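PDB 3VV3: deseasin MCP-01, which degrades collagen as a bacterial serine protease of the subtilisin family, probably with that family's catalytic triad. Local coordinates for residues A[32-37]-A[319-324]; A[55-60]-A[259-264]; A[61-66]-A[128-133]; A[89-94]-A[134-139]; A[196-201]-A[212-217]. All coordinates share one frame; numbering follows the deposited sequence.

Contact 1: residues A[32-37]-A[319-324]; sequences PEAWSI and LNVNQA
Val-321 and Asn-322 bring 319-324 against Glu-33, Ala-34 and Ile-37, and the helix that carries them is set up just ahead of them by Asn-320. That residue is the N-cap of helix 321-327: its OD1 accepts from Gln-323 N at 2.9 Å, a nearly straight bond (172°) whose donor stands above the amide carbonyl plane. Its ND2 is bonded to Asp-30, a calcium ligand, and to Asp-304, which leaves the capping amide little room to flip. Val-321 follows. With chi1 at 66°, CG1 lies between the backbone N and the carbonyl carbon and touches Ala-34 CB at 3.7 Å; the same side chain also packs on Ala-279 and Leu-282 of helix 269-284. Asn-322 makes the broadest contact. Its CA comes to 3.5 Å from Ala-34 CB, an approach that the small methyl group permits. CG is anti to the backbone N (chi1 -177°), which lays the amide against the Glu-33/Ala-34 peptide, with Asn-322 CG 3.5 Å from Glu-33 CB. Asn-322 OD1 is 3.3 Å from Ala-34 N, but at an angle too poor for a hydrogen bond, so between the two segments the amide makes only van der Waals contact. Ile-37 crosses the Asn-322 side chain at about a right angle, its CD1 being the part that reaches OD1. Farther along helix 321-327, Leu-325 covers both Ala-34 and Ile-37. The arrangement is close packing of helix 31-34 on the first turn of an N-capped helix, the C-terminal helix 321-327 of this catalytic domain, with Ala-34 at the point of nearest approach.

Contact 2: residues A[55-60]-A[259-264]; sequences YSHPDL and PGNSYA
Tyr-263 OH is approached by two groups of 55-60, the imidazole of His-57 and the CB of Asp-59. His-57 NE2 donates to Tyr-263 OH in a bond that is straight (170°) but weak, at 3.4 Å. Asp-59 CB only packs against Tyr-263 OH, 3.8 Å away. The rings form an offset edge-to-face pair: the edge of His-57 is turned toward the face of Tyr-263, with planes at 79° and centroids 5.2 Å apart. His-57 CG is anti to the backbone N (chi1 -171°), and this extended side chain carries the CE1 edge up to the other backbone, where His-57 CE1 lies 2.9 Å from Ser-262 O near the ring plane. ND1 makes a weak hydrogen bond with Val-258 O. The histidine packs against the turn end of a beta hairpin, in which strands 254-258 and 262-266 run antiparallel and are joined through Pro-259, Gly-260 and Asn-261. Positive phi values at Gly-260 and Asn-261 turn the chain there, and Ser-262 OG closes the turn by donating to Gly-260 O at 2.9 Å. Asn-261 CA lies over one face of the His-57 ring, a CH-pi contact 4.0 Å from the centroid. Its side chain crosses Pro-58 at about a right angle, Asn-261 OD1 resting 3.3 Å from Pro-58 CG. The carboxylate of Asp-59 finds its polar partners elsewhere, OD1 with Asn-119 ND2 and OD2 with Val-123 N. Val-121 and Thr-257 also pack on the Tyr-263 side chain.

Contact 3: residues A[61-66]-A[128-133]; sequences AANAWV and HDVSIV
Asn-63 and Trp-65 hold the loop 61-66 against strand 131-136 of the parallel sheet that forms the core of this subtilase alpha/beta fold. Backbone bonds set the alignment: Ile-132 N donates to Asn-63 O at 2.8 Å, and Trp-65 N returns a bond to Ile-132 O at 2.9 Å, making a single bridge between Ala-64 and Ile-132. From there the Asn-63 side chain can be followed outward. Asn-63 CB rests on Val-130 O, 3.1 Å away. CG is anti to the carbonyl carbon (chi1 -73°), which aims the amide back along the residues preceding the strand. Asn-63 OD1 accepts from Val-130 N in a weak bond of 3.4 Å, and a water lies within bonding distance of both Asn-63 OD1 and Asp-129 OD1. Asn-63 ND2 donates to His-128 O at 3.0 Å, almost perfectly straight (178°); the oxygen lies in the amide plane of Asn-63, although the donor stands above the carbonyl plane of His-128. The same nitrogen is bonded to Gly-114 O, so one amide ties three parts of the chain together. An aspartate here would lack the ND2 hydrogens and would probably leave the carbonyl oxygens of His-128 and Gly-114 without this donor. Trp-65 lies side by side with Val-133, both pointing the same way, and Tyr-155 and Leu-159 of helix 146-161 pack on the indole as well. Ser-131 presents its CB near the plane of the indole, at the ring edge, while its OG is bonded to Arg-42 O. The nearest side-chain touch on the six-membered ring is Val-133 CG2, 3.5 Å from Trp-65 CE3.

Contact 4: residues A[89-94]-A[134-139]; sequences GINAIT and GCKFLA
Strands 89-91 and 134-136 run parallel, 3° apart in direction with axes 4.8 Å from each other, and pair Gly-89 with Gly-134, Ile-90 with Cys-135 and Asn-91 with Lys-136. Ile-90 makes two bonds to the same neighbour, its N donating to Gly-134 O and its O accepting from Lys-136 N, before Ala-92 N closes on Lys-136 O at 2.8 Å. Gly-89 has to be a glycine, since a CB there would clash with Gly-134 O. On the face of Ile-90 and Cys-135, Ile-90 CG1 packs 3.5 Å from Cys-135 SG. On the other face Asn-91 and Lys-136 lie alongside each other, Asn-91 ND2 3.6 Å from Lys-136 CD. Asn-91 OD1 accepts from Ile-93 N in the carbonyl plane (2.8 Å) and from Thr-94 N above it, an Asx turn that ends the strand. A valine in its place would remove that acceptor, which would probably leave both amides without their mate and the turn less fixed. Ile-93 CD1 reaches Phe-137 O. Lys-136 NZ bonds Leu-138 O and pairs with Asp-102 in a salt bridge. Strand 89-91, outermost in the sheet, belongs with helix 105-114 and strand 131-136 to a beta-alpha-beta unit, and the Cys-135 to Cys-152 disulfide ties strand 131-136 to helix 146-161.

Contact 5: residues A[196-201]-A[212-217]; sequences FVAAAG and HYPSNY
The imidazole of His-212 lies with one face toward the backbone of Ala-200 and Gly-201. Ala-200 O stands 3.3 Å above the ring plane, offset toward the rim, and Gly-201 CA makes a CH-pi contact with the same face, 4.2 Å from the centroid. A side chain at Gly-201 would press on His-212 CD2. In its own plane the ring is fixed by Ser-215: His-212 ND1 donates to Ser-215 OG at 2.8 Å, nearly straight (169°), and Ser-215 CB also sits at the ring edge. OG can be there because chi1 of 60° places it between the backbone N and the carbonyl carbon. The loop leading to strand 222-228 thus folds back on the C-terminal end of strand 195-199 of the parallel sheet, with Ser-215 CB 3.4 Å from Ala-199 O. Pro-214, preceded by a cis peptide bond and opening a type I turn to Tyr-217, crosses Phe-196 at about a right angle: Pro-214 CG meets the phenyl edge at Phe-196 CE1, 3.9 Å away, while Ala-198 CB fills in beside it. Asp-203 of the second subunit packs on His-212. Because ND1 acts as a donor, its proton is settled, and this bond, in the ring plane, fixes which way the ring is turned. No clear hydrogen bond crosses the contact, so face, edge and methyl packing join the loop to the strand.

In the fold
Contact 1 spans nearly the whole chain, and the other four lie within that span. It joins helix 31-34 to helix 321-327, some 32 Å between centres from contact 4, on the opposite side of the chain's centre. Contacts 3 and 4 share strand 131-136 and touch each other through Val-133 and Gly-89. Contact 2, about 13 Å between centres from contact 3, follows the same loop after strand 45-50 and reaches the hairpin 254-258/262-266. Trp-35 of contact 1 packs on His-128 of contact 3. Contact 5, at strand 195-199, comes later along the chain. Contacts 3, 4 and 5 belong to the parallel sheet, while contacts 1 and 2 join helices, a loop and a hairpin around it.

Contact 1: residues A[32-37]-A[319-324]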
# COMPACT_ATOMS: atom_id res chain seq x y z
N PRO A 32 -12.95 23.80 -5.00
CA PRO A 32 -12.99 25.03 -5.81
C PRO A 32 -13.80 26.13 -5.14
O PRO A 32 -13.46 27.31 -5.23
CB PRO A 32 -13.67 24.58 -7.11
CG PRO A 32 -13.36 23.09 -7.18
CD PRO A 32 -13.45 22.63 -5.75
N GLU A 33 -14.87 25.75 -4.46
CA GLU A 33 -15.65 26.72 -3.71
C GLU A 33 -14.79 27.31 -2.59
O GLU A 33 -14.75 28.53 -2.41
CB GLU A 33 -16.92 26.06 -3.15
CG GLU A 33 -17.97 25.69 -4.21
CD GLU A 33 -17.68 24.40 -4.97
OE1 GLU A 33 -16.65 23.73 -4.70
OE2 GLU A 33 -18.50 24.05 -5.86
N ALA A 34 -14.09 26.45 -1.86
CA ALA A 34 -13.24 26.92 -0.77
C ALA A 34 -12.17 27.89 -1.29
O ALA A 34 -11.82 28.86 -0.62
CB ALA A 34 -12.58 25.74 -0.04
N TRP A 35 -11.67 27.62 -2.48
CA TRP A 35 -10.59 28.43 -3.04
C TRP A 35 -11.02 29.86 -3.35
O TRP A 35 -10.18 30.72 -3.59
CB TRP A 35 -9.98 27.77 -4.28
CG TRP A 35 -9.25 26.50 -3.94
CD1 TRP A 35 -8.67 26.18 -2.74
CD2 TRP A 35 -9.00 25.39 -4.82
NE1 TRP A 35 -8.09 24.93 -2.82
CE2 TRP A 35 -8.28 24.43 -4.08
CE3 TRP A 35 -9.34 25.11 -6.15
CZ2 TRP A 35 -7.87 23.22 -4.64
CZ3 TRP A 35 -8.93 23.91 -6.70
CH2 TRP A 35 -8.20 22.98 -5.94
N SER A 36 -12.32 30.13 -3.34
CA SER A 36 -12.79 31.50 -3.52
C SER A 36 -12.50 32.32 -2.26
O SER A 36 -12.44 33.55 -2.30
CB SER A 36 -14.28 31.53 -3.86
OG SER A 36 -15.08 31.14 -2.75
N ILE A 37 -12.30 31.62 -1.15
CA ILE A 37 -11.99 32.24 0.13
C ILE A 37 -10.48 32.27 0.36
O ILE A 37 -9.92 33.31 0.72
CB ILE A 37 -12.67 31.49 1.30
CG1 ILE A 37 -14.19 31.49 1.12
CG2 ILE A 37 -12.26 32.08 2.65
CD1 ILE A 37 -14.92 30.57 2.09
N LEU A 319 -15.30 15.14 5.03
CA LEU A 319 -14.65 16.45 4.92
C LEU A 319 -15.28 17.39 3.90
O LEU A 319 -15.54 17.01 2.76
CB LEU A 319 -13.17 16.26 4.58
CG LEU A 319 -12.31 17.52 4.39
CD1 LEU A 319 -12.15 18.28 5.70
CD2 LEU A 319 -10.96 17.11 3.81
N ASN A 320 -15.51 18.63 4.31
CA ASN A 320 -15.90 19.67 3.37
C ASN A 320 -15.13 20.94 3.69
O ASN A 320 -15.41 21.62 4.67
CB ASN A 320 -17.40 19.94 3.43
CG ASN A 320 -17.85 20.86 2.31
OD1 ASN A 320 -17.29 21.94 2.13
ND2 ASN A 320 -18.84 20.43 1.54
N VAL A 321 -14.13 21.24 2.87
CA VAL A 321 -13.20 22.30 3.21
C VAL A 321 -13.81 23.67 2.94
O VAL A 321 -13.45 24.66 3.60
CB VAL A 321 -11.82 22.14 2.53
CG1 VAL A 321 -11.91 22.29 1.01
CG2 VAL A 321 -10.80 23.14 3.14
N ASN A 322 -14.76 23.74 2.01
CA ASN A 322 -15.47 24.99 1.81
C ASN A 322 -16.21 25.38 3.08
O ASN A 322 -16.07 26.50 3.58
CB ASN A 322 -16.45 24.90 0.63
CG ASN A 322 -17.16 26.22 0.37
OD1 ASN A 322 -16.52 27.27 0.25
ND2 ASN A 322 -18.49 26.18 0.29
N GLN A 323 -17.00 24.45 3.61
CA GLN A 323 -17.75 24.74 4.83
C GLN A 323 -16.81 25.00 6.02
O GLN A 323 -17.13 25.79 6.91
CB GLN A 323 -18.74 23.62 5.17
CG GLN A 323 -19.78 24.04 6.22
CD GLN A 323 -20.72 25.13 5.71
OE1 GLN A 323 -21.28 25.02 4.62
NE2 GLN A 323 -20.89 26.19 6.50
N ALA A 324 -15.66 24.34 6.03
CA ALA A 324 -14.70 24.56 7.09
C ALA A 324 -14.22 26.01 7.09
O ALA A 324 -14.15 26.65 8.13
CB ALA A 324 -13.51 23.61 6.94

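Contact 2: residues A[55-60]-A[259-264]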
# COMPACT_ATOMS: atom_id res chain seq x y z
N TYR A 55 11.09 17.11 -2.59
CA TYR A 55 11.02 18.56 -2.71
C TYR A 55 11.57 19.05 -4.05
O TYR A 55 11.53 20.24 -4.34
CB TYR A 55 11.78 19.23 -1.55
CG TYR A 55 13.15 18.63 -1.34
CD1 TYR A 55 14.21 18.98 -2.17
CD2 TYR A 55 13.37 17.68 -0.35
CE1 TYR A 55 15.46 18.42 -2.00
CE2 TYR A 55 14.62 17.12 -0.17
CZ TYR A 55 15.66 17.49 -1.01
OH TYR A 55 16.90 16.93 -0.85
N SER A 56 12.09 18.12 -4.86
CA SER A 56 12.61 18.47 -6.18
C SER A 56 11.57 18.29 -7.29
O SER A 56 11.77 18.72 -8.42
CB SER A 56 13.87 17.66 -6.51
OG SER A 56 13.55 16.37 -7.02
N HIS A 57 10.46 17.65 -6.96
CA HIS A 57 9.37 17.47 -7.92
C HIS A 57 8.85 18.83 -8.40
O HIS A 57 8.57 19.72 -7.59
CB HIS A 57 8.22 16.65 -7.30
CG HIS A 57 7.17 16.24 -8.28
ND1 HIS A 57 6.87 14.92 -8.55
CD2 HIS A 57 6.35 16.98 -9.06
CE1 HIS A 57 5.90 14.87 -9.45
NE2 HIS A 57 5.57 16.10 -9.77
N PRO A 58 8.76 19.01 -9.72
CA PRO A 58 8.30 20.30 -10.26
C PRO A 58 6.96 20.79 -9.70
O PRO A 58 6.71 22.00 -9.67
CB PRO A 58 8.19 20.02 -11.77
CG PRO A 58 9.22 18.97 -12.02
CD PRO A 58 9.20 18.09 -10.78
N ASP A 59 6.10 19.87 -9.26
CA ASP A 59 4.81 20.28 -8.70
C ASP A 59 4.80 20.37 -7.17
O ASP A 59 3.75 20.62 -6.58
CB ASP A 59 3.65 19.40 -9.21
CG ASP A 59 2.39 20.21 -9.49
OD1 ASP A 59 2.52 21.43 -9.74
OD2 ASP A 59 1.28 19.65 -9.44
N LEU A 60 5.96 20.19 -6.53
CA LEU A 60 6.07 20.39 -5.07
C LEU A 60 7.10 21.45 -4.68
O LEU A 60 6.99 22.05 -3.61
CB LEU A 60 6.43 19.08 -4.36
CG LEU A 60 5.39 17.97 -4.38
CD1 LEU A 60 5.96 16.71 -3.74
CD2 LEU A 60 4.12 18.39 -3.68
N PRO A 259 7.79 10.54 -6.91
CA PRO A 259 9.14 10.95 -7.33
C PRO A 259 9.45 10.65 -8.80
O PRO A 259 8.76 9.87 -9.46
CB PRO A 259 10.06 10.15 -6.40
CG PRO A 259 9.21 9.92 -5.17
CD PRO A 259 7.83 9.66 -5.73
N GLY A 260 10.50 11.29 -9.32
CA GLY A 260 10.82 11.17 -10.73
C GLY A 260 9.86 11.95 -11.61
O GLY A 260 9.54 11.51 -12.71
N ASN A 261 9.39 13.10 -11.11
CA ASN A 261 8.53 13.99 -11.89
C ASN A 261 7.36 13.26 -12.52
O ASN A 261 7.05 13.44 -13.70
CB ASN A 261 9.35 14.72 -12.97
CG ASN A 261 8.56 15.79 -13.69
OD1 ASN A 261 7.57 16.31 -13.17
ND2 ASN A 261 8.99 16.14 -14.90
N SER A 262 6.70 12.43 -11.73
CA SER A 262 5.59 11.63 -12.22
C SER A 262 4.36 11.78 -11.32
O SER A 262 4.39 12.51 -10.33
CB SER A 262 5.98 10.15 -12.32
OG SER A 262 7.11 9.96 -13.16
N TYR A 263 3.30 11.07 -11.69
CA TYR A 263 2.05 11.10 -10.95
C TYR A 263 1.51 9.68 -10.91
O TYR A 263 1.75 8.90 -11.83
CB TYR A 263 1.04 12.05 -11.62
CG TYR A 263 1.65 13.42 -11.80
CD1 TYR A 263 2.46 13.70 -12.90
CD2 TYR A 263 1.48 14.41 -10.84
CE1 TYR A 263 3.06 14.94 -13.05
CE2 TYR A 263 2.07 15.65 -10.98
CZ TYR A 263 2.86 15.92 -12.09
OH TYR A 263 3.45 17.16 -12.22
N ALA A 264 0.82 9.34 -9.83
CA ALA A 264 0.28 8.00 -9.69
C ALA A 264 -0.98 8.02 -8.84
O ALA A 264 -1.19 8.92 -8.03
CB ALA A 264 1.32 7.08 -9.07

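Contact 3: residues A[61-66]-A[128-133]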
# COMPACT_ATOMS: atom_id res chain seq x y z
N ALA A 61 8.09 21.67 -5.54
CA ALA A 61 9.25 22.51 -5.21
C ALA A 61 8.87 23.88 -4.63
O ALA A 61 9.49 24.35 -3.67
CB ALA A 61 10.16 22.68 -6.43
N ALA A 62 7.87 24.52 -5.22
CA ALA A 62 7.48 25.85 -4.79
C ALA A 62 6.88 25.84 -3.39
O ALA A 62 6.85 26.88 -2.71
CB ALA A 62 6.50 26.46 -5.79
N ASN A 63 6.39 24.68 -2.96
CA ASN A 63 5.76 24.54 -1.65
C ASN A 63 6.61 23.74 -0.66
O ASN A 63 6.11 23.29 0.38
CB ASN A 63 4.36 23.92 -1.77
CG ASN A 63 3.34 24.89 -2.34
OD1 ASN A 63 3.55 26.10 -2.33
ND2 ASN A 63 2.23 24.36 -2.85
N ALA A 64 7.89 23.56 -0.97
CA ALA A 64 8.79 22.92 -0.02
C ALA A 64 9.21 23.92 1.06
O ALA A 64 9.65 25.03 0.76
CB ALA A 64 10.01 22.36 -0.73
N TRP A 65 9.08 23.52 2.32
CA TRP A 65 9.54 24.35 3.43
C TRP A 65 11.04 24.55 3.36
O TRP A 65 11.79 23.64 2.99
CB TRP A 65 9.17 23.70 4.76
CG TRP A 65 9.66 24.40 5.98
CD1 TRP A 65 9.15 25.53 6.54
CD2 TRP A 65 10.74 23.98 6.82
NE1 TRP A 65 9.86 25.86 7.68
CE2 TRP A 65 10.84 24.92 7.88
CE3 TRP A 65 11.64 22.91 6.79
CZ2 TRP A 65 11.79 24.81 8.89
CZ3 TRP A 65 12.59 22.80 7.79
CH2 TRP A 65 12.65 23.74 8.84
N VAL A 66 11.49 25.75 3.74
CA VAL A 66 12.90 26.04 3.87
C VAL A 66 13.18 26.54 5.29
O VAL A 66 12.54 27.48 5.78
CB VAL A 66 13.37 27.09 2.85
CG1 VAL A 66 14.83 27.45 3.09
CG2 VAL A 66 13.17 26.56 1.44
N HIS A 128 -3.05 25.50 -2.69
CA HIS A 128 -2.22 25.86 -3.85
C HIS A 128 -0.85 26.30 -3.36
O HIS A 128 0.15 26.09 -4.04
CB HIS A 128 -2.82 27.02 -4.62
CG HIS A 128 -4.12 26.70 -5.29
ND1 HIS A 128 -4.58 27.39 -6.39
CD2 HIS A 128 -5.05 25.76 -5.02
CE1 HIS A 128 -5.74 26.89 -6.76
NE2 HIS A 128 -6.05 25.90 -5.95
N ASP A 129 -0.84 26.94 -2.20
CA ASP A 129 0.37 27.46 -1.59
C ASP A 129 0.41 27.06 -0.12
O ASP A 129 -0.57 27.23 0.60
CB ASP A 129 0.42 28.98 -1.71
CG ASP A 129 0.37 29.44 -3.16
OD1 ASP A 129 1.39 29.29 -3.87
OD2 ASP A 129 -0.69 29.94 -3.59
N VAL A 130 1.54 26.53 0.32
CA VAL A 130 1.72 26.05 1.68
C VAL A 130 3.20 25.69 1.79
O VAL A 130 3.89 25.63 0.78
CB VAL A 130 0.82 24.82 1.97
CG1 VAL A 130 1.28 23.61 1.15
CG2 VAL A 130 0.77 24.49 3.47
N SER A 131 3.70 25.46 3.01
CA SER A 131 5.07 24.99 3.17
C SER A 131 5.05 23.60 3.78
O SER A 131 4.46 23.39 4.83
CB SER A 131 5.89 25.93 4.07
OG SER A 131 6.08 27.19 3.45
N ILE A 132 5.69 22.65 3.10
CA ILE A 132 5.70 21.28 3.57
C ILE A 132 7.09 20.89 4.02
O ILE A 132 8.04 20.94 3.24
CB ILE A 132 5.26 20.33 2.45
CG1 ILE A 132 3.80 20.61 2.08
CG2 ILE A 132 5.43 18.88 2.88
CD1 ILE A 132 3.34 19.90 0.83
N VAL A 133 7.21 20.50 5.29
CA VAL A 133 8.47 19.99 5.83
C VAL A 133 8.37 18.47 6.00
O VAL A 133 7.38 17.96 6.51
CB VAL A 133 8.86 20.66 7.18
CG1 VAL A 133 7.69 20.69 8.15
CG2 VAL A 133 10.07 19.96 7.81
O HOH W 1 3.86 28.57 -3.50

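Contact 4: residues A[89-94]-A[134-139]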
# COMPACT_ATOMS: atom_id res chain seq x y z
N GLY A 89 13.93 19.51 5.91
CA GLY A 89 13.49 18.48 6.84
C GLY A 89 14.62 17.51 7.10
O GLY A 89 15.78 17.83 6.86
N ILE A 90 14.29 16.31 7.57
CA ILE A 90 15.32 15.36 7.98
C ILE A 90 15.01 13.93 7.62
O ILE A 90 13.88 13.58 7.25
CB ILE A 90 15.55 15.39 9.51
CG1 ILE A 90 14.28 14.98 10.26
CG2 ILE A 90 16.07 16.77 9.96
CD1 ILE A 90 14.50 14.61 11.74
N ASN A 91 16.04 13.10 7.73
CA ASN A 91 15.90 11.65 7.68
C ASN A 91 16.15 11.14 9.11
O ASN A 91 17.27 11.25 9.62
CB ASN A 91 16.92 11.07 6.70
CG ASN A 91 16.84 9.55 6.57
OD1 ASN A 91 16.61 8.85 7.56
ND2 ASN A 91 17.04 9.04 5.36
N ALA A 92 15.10 10.64 9.75
CA ALA A 92 15.19 10.19 11.15
C ALA A 92 15.89 8.85 11.32
O ALA A 92 16.21 8.44 12.44
CB ALA A 92 13.80 10.15 11.80
N ILE A 93 16.12 8.16 10.21
CA ILE A 93 16.86 6.91 10.24
C ILE A 93 18.38 7.17 10.30
O ILE A 93 19.10 6.56 11.11
CB ILE A 93 16.52 6.03 9.01
CG1 ILE A 93 15.00 5.82 8.91
CG2 ILE A 93 17.26 4.70 9.09
CD1 ILE A 93 14.57 5.19 7.58
N THR A 94 18.85 8.09 9.46
CA THR A 94 20.28 8.31 9.29
C THR A 94 20.76 9.61 9.93
O THR A 94 21.96 9.86 10.02
CB THR A 94 20.66 8.35 7.81
OG1 THR A 94 20.06 9.50 7.19
CG2 THR A 94 20.20 7.09 7.10
N GLY A 134 9.40 17.76 5.55
CA GLY A 134 9.35 16.31 5.62
C GLY A 134 10.21 15.74 6.72
O GLY A 134 11.28 16.27 7.02
N CYS A 135 9.73 14.67 7.35
CA CYS A 135 10.59 13.82 8.16
C CYS A 135 10.41 12.39 7.67
O CYS A 135 9.31 11.82 7.73
CB CYS A 135 10.29 13.93 9.65
SG CYS A 135 11.44 12.96 10.67
N LYS A 136 11.50 11.84 7.16
CA LYS A 136 11.53 10.49 6.61
C LYS A 136 11.92 9.52 7.72
O LYS A 136 13.05 9.55 8.20
CB LYS A 136 12.56 10.44 5.47
CG LYS A 136 12.85 9.05 4.92
CD LYS A 136 13.81 9.14 3.73
CE LYS A 136 14.07 7.76 3.14
NZ LYS A 136 12.79 7.14 2.64
N PHE A 137 10.98 8.68 8.15
CA PHE A 137 11.30 7.63 9.12
C PHE A 137 11.10 6.23 8.52
O PHE A 137 11.43 5.23 9.15
CB PHE A 137 10.51 7.77 10.44
CG PHE A 137 9.11 7.20 10.39
CD1 PHE A 137 8.09 7.85 9.70
CD2 PHE A 137 8.81 6.01 11.05
CE1 PHE A 137 6.80 7.33 9.66
CE2 PHE A 137 7.51 5.48 11.01
CZ PHE A 137 6.51 6.14 10.32
N LEU A 138 10.59 6.18 7.29
CA LEU A 138 10.43 4.93 6.56
C LEU A 138 11.39 4.88 5.39
O LEU A 138 11.43 5.81 4.58
CB LEU A 138 8.99 4.78 6.05
CG LEU A 138 7.96 4.68 7.17
CD1 LEU A 138 6.55 4.82 6.63
CD2 LEU A 138 8.14 3.37 7.95
N ALA A 139 12.14 3.79 5.29
CA ALA A 139 13.18 3.67 4.27
C ALA A 139 12.60 3.28 2.92
O ALA A 139 11.40 3.02 2.81
CB ALA A 139 14.21 2.64 4.70

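Contact 5: residues A[196-201]-A[212-217]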
# COMPACT_ATOMS: atom_id res chain seq x y z
N PHE A 196 -2.60 16.40 15.12
CA PHE A 196 -1.95 15.16 14.70
C PHE A 196 -2.97 14.36 13.91
O PHE A 196 -3.80 13.68 14.49
CB PHE A 196 -1.50 14.36 15.95
CG PHE A 196 -0.64 13.15 15.65
CD1 PHE A 196 -1.21 11.95 15.25
CD2 PHE A 196 0.74 13.21 15.81
CE1 PHE A 196 -0.41 10.83 15.00
CE2 PHE A 196 1.55 12.11 15.55
CZ PHE A 196 0.97 10.92 15.15
N VAL A 197 -2.91 14.46 12.58
CA VAL A 197 -3.88 13.77 11.73
C VAL A 197 -3.36 12.38 11.41
O VAL A 197 -2.19 12.22 11.06
CB VAL A 197 -4.11 14.55 10.42
CG1 VAL A 197 -5.32 13.99 9.69
CG2 VAL A 197 -4.30 16.03 10.72
N ALA A 198 -4.21 11.36 11.54
CA ALA A 198 -3.75 9.98 11.44
C ALA A 198 -4.74 9.11 10.67
O ALA A 198 -5.94 9.30 10.78
CB ALA A 198 -3.52 9.39 12.84
N ALA A 199 -4.21 8.15 9.92
CA ALA A 199 -5.02 7.29 9.06
C ALA A 199 -5.64 6.16 9.88
O ALA A 199 -4.98 5.58 10.74
CB ALA A 199 -4.15 6.70 7.97
N ALA A 200 -6.89 5.82 9.58
CA ALA A 200 -7.59 4.80 10.37
C ALA A 200 -7.15 3.37 10.04
O ALA A 200 -7.34 2.47 10.86
CB ALA A 200 -9.11 4.94 10.22
N GLY A 201 -6.56 3.16 8.87
CA GLY A 201 -6.12 1.83 8.46
C GLY A 201 -6.96 1.23 7.34
O GLY A 201 -8.11 1.62 7.16
N HIS A 212 -5.92 0.33 16.47
CA HIS A 212 -4.93 0.56 15.44
C HIS A 212 -4.19 1.81 15.86
O HIS A 212 -4.82 2.79 16.25
CB HIS A 212 -5.64 0.79 14.10
CG HIS A 212 -4.77 1.31 13.00
ND1 HIS A 212 -4.62 2.66 12.74
CD2 HIS A 212 -4.04 0.67 12.06
CE1 HIS A 212 -3.81 2.82 11.71
NE2 HIS A 212 -3.45 1.63 11.27
N TYR A 213 -2.86 1.78 15.81
CA TYR A 213 -2.05 2.92 16.24
C TYR A 213 -1.28 3.53 15.08
O TYR A 213 -0.83 2.81 14.19
CB TYR A 213 -1.12 2.50 17.40
CG TYR A 213 -1.93 2.14 18.61
CD1 TYR A 213 -2.43 3.13 19.45
CD2 TYR A 213 -2.28 0.82 18.88
CE1 TYR A 213 -3.21 2.83 20.54
CE2 TYR A 213 -3.06 0.50 19.97
CZ TYR A 213 -3.52 1.51 20.80
OH TYR A 213 -4.31 1.23 21.90
N PRO A 214 -1.10 4.86 15.08
CA PRO A 214 -1.45 5.80 16.16
C PRO A 214 -2.89 6.32 16.18
O PRO A 214 -3.20 7.13 17.05
CB PRO A 214 -0.49 6.98 15.92
CG PRO A 214 -0.28 6.97 14.42
CD PRO A 214 -0.23 5.49 14.06
N SER A 215 -3.75 5.90 15.26
CA SER A 215 -5.09 6.52 15.22
C SER A 215 -5.91 6.29 16.49
O SER A 215 -6.73 7.14 16.85
CB SER A 215 -5.87 6.11 13.97
OG SER A 215 -6.04 4.72 13.93
N ASN A 216 -5.68 5.18 17.18
CA ASN A 216 -6.42 4.90 18.42
C ASN A 216 -5.91 5.63 19.67
O ASN A 216 -6.53 5.53 20.73
CB ASN A 216 -6.52 3.39 18.71
CG ASN A 216 -7.76 2.74 18.11
OD1 ASN A 216 -7.90 2.64 16.89
ND2 ASN A 216 -8.68 2.30 18.97
N TYR A 217 -4.79 6.35 19.58
CA TYR A 217 -4.35 7.12 20.74
C TYR A 217 -5.46 8.07 21.14
O TYR A 217 -6.07 8.71 20.28
CB TYR A 217 -3.04 7.88 20.48
CG TYR A 217 -1.84 6.97 20.53
CD1 TYR A 217 -1.52 6.30 21.71
CD2 TYR A 217 -1.05 6.76 19.41
CE1 TYR A 217 -0.43 5.44 21.77
CE2 TYR A 217 0.04 5.90 19.45
CZ TYR A 217 0.34 5.25 20.64
OH TYR A 217 1.42 4.39 20.70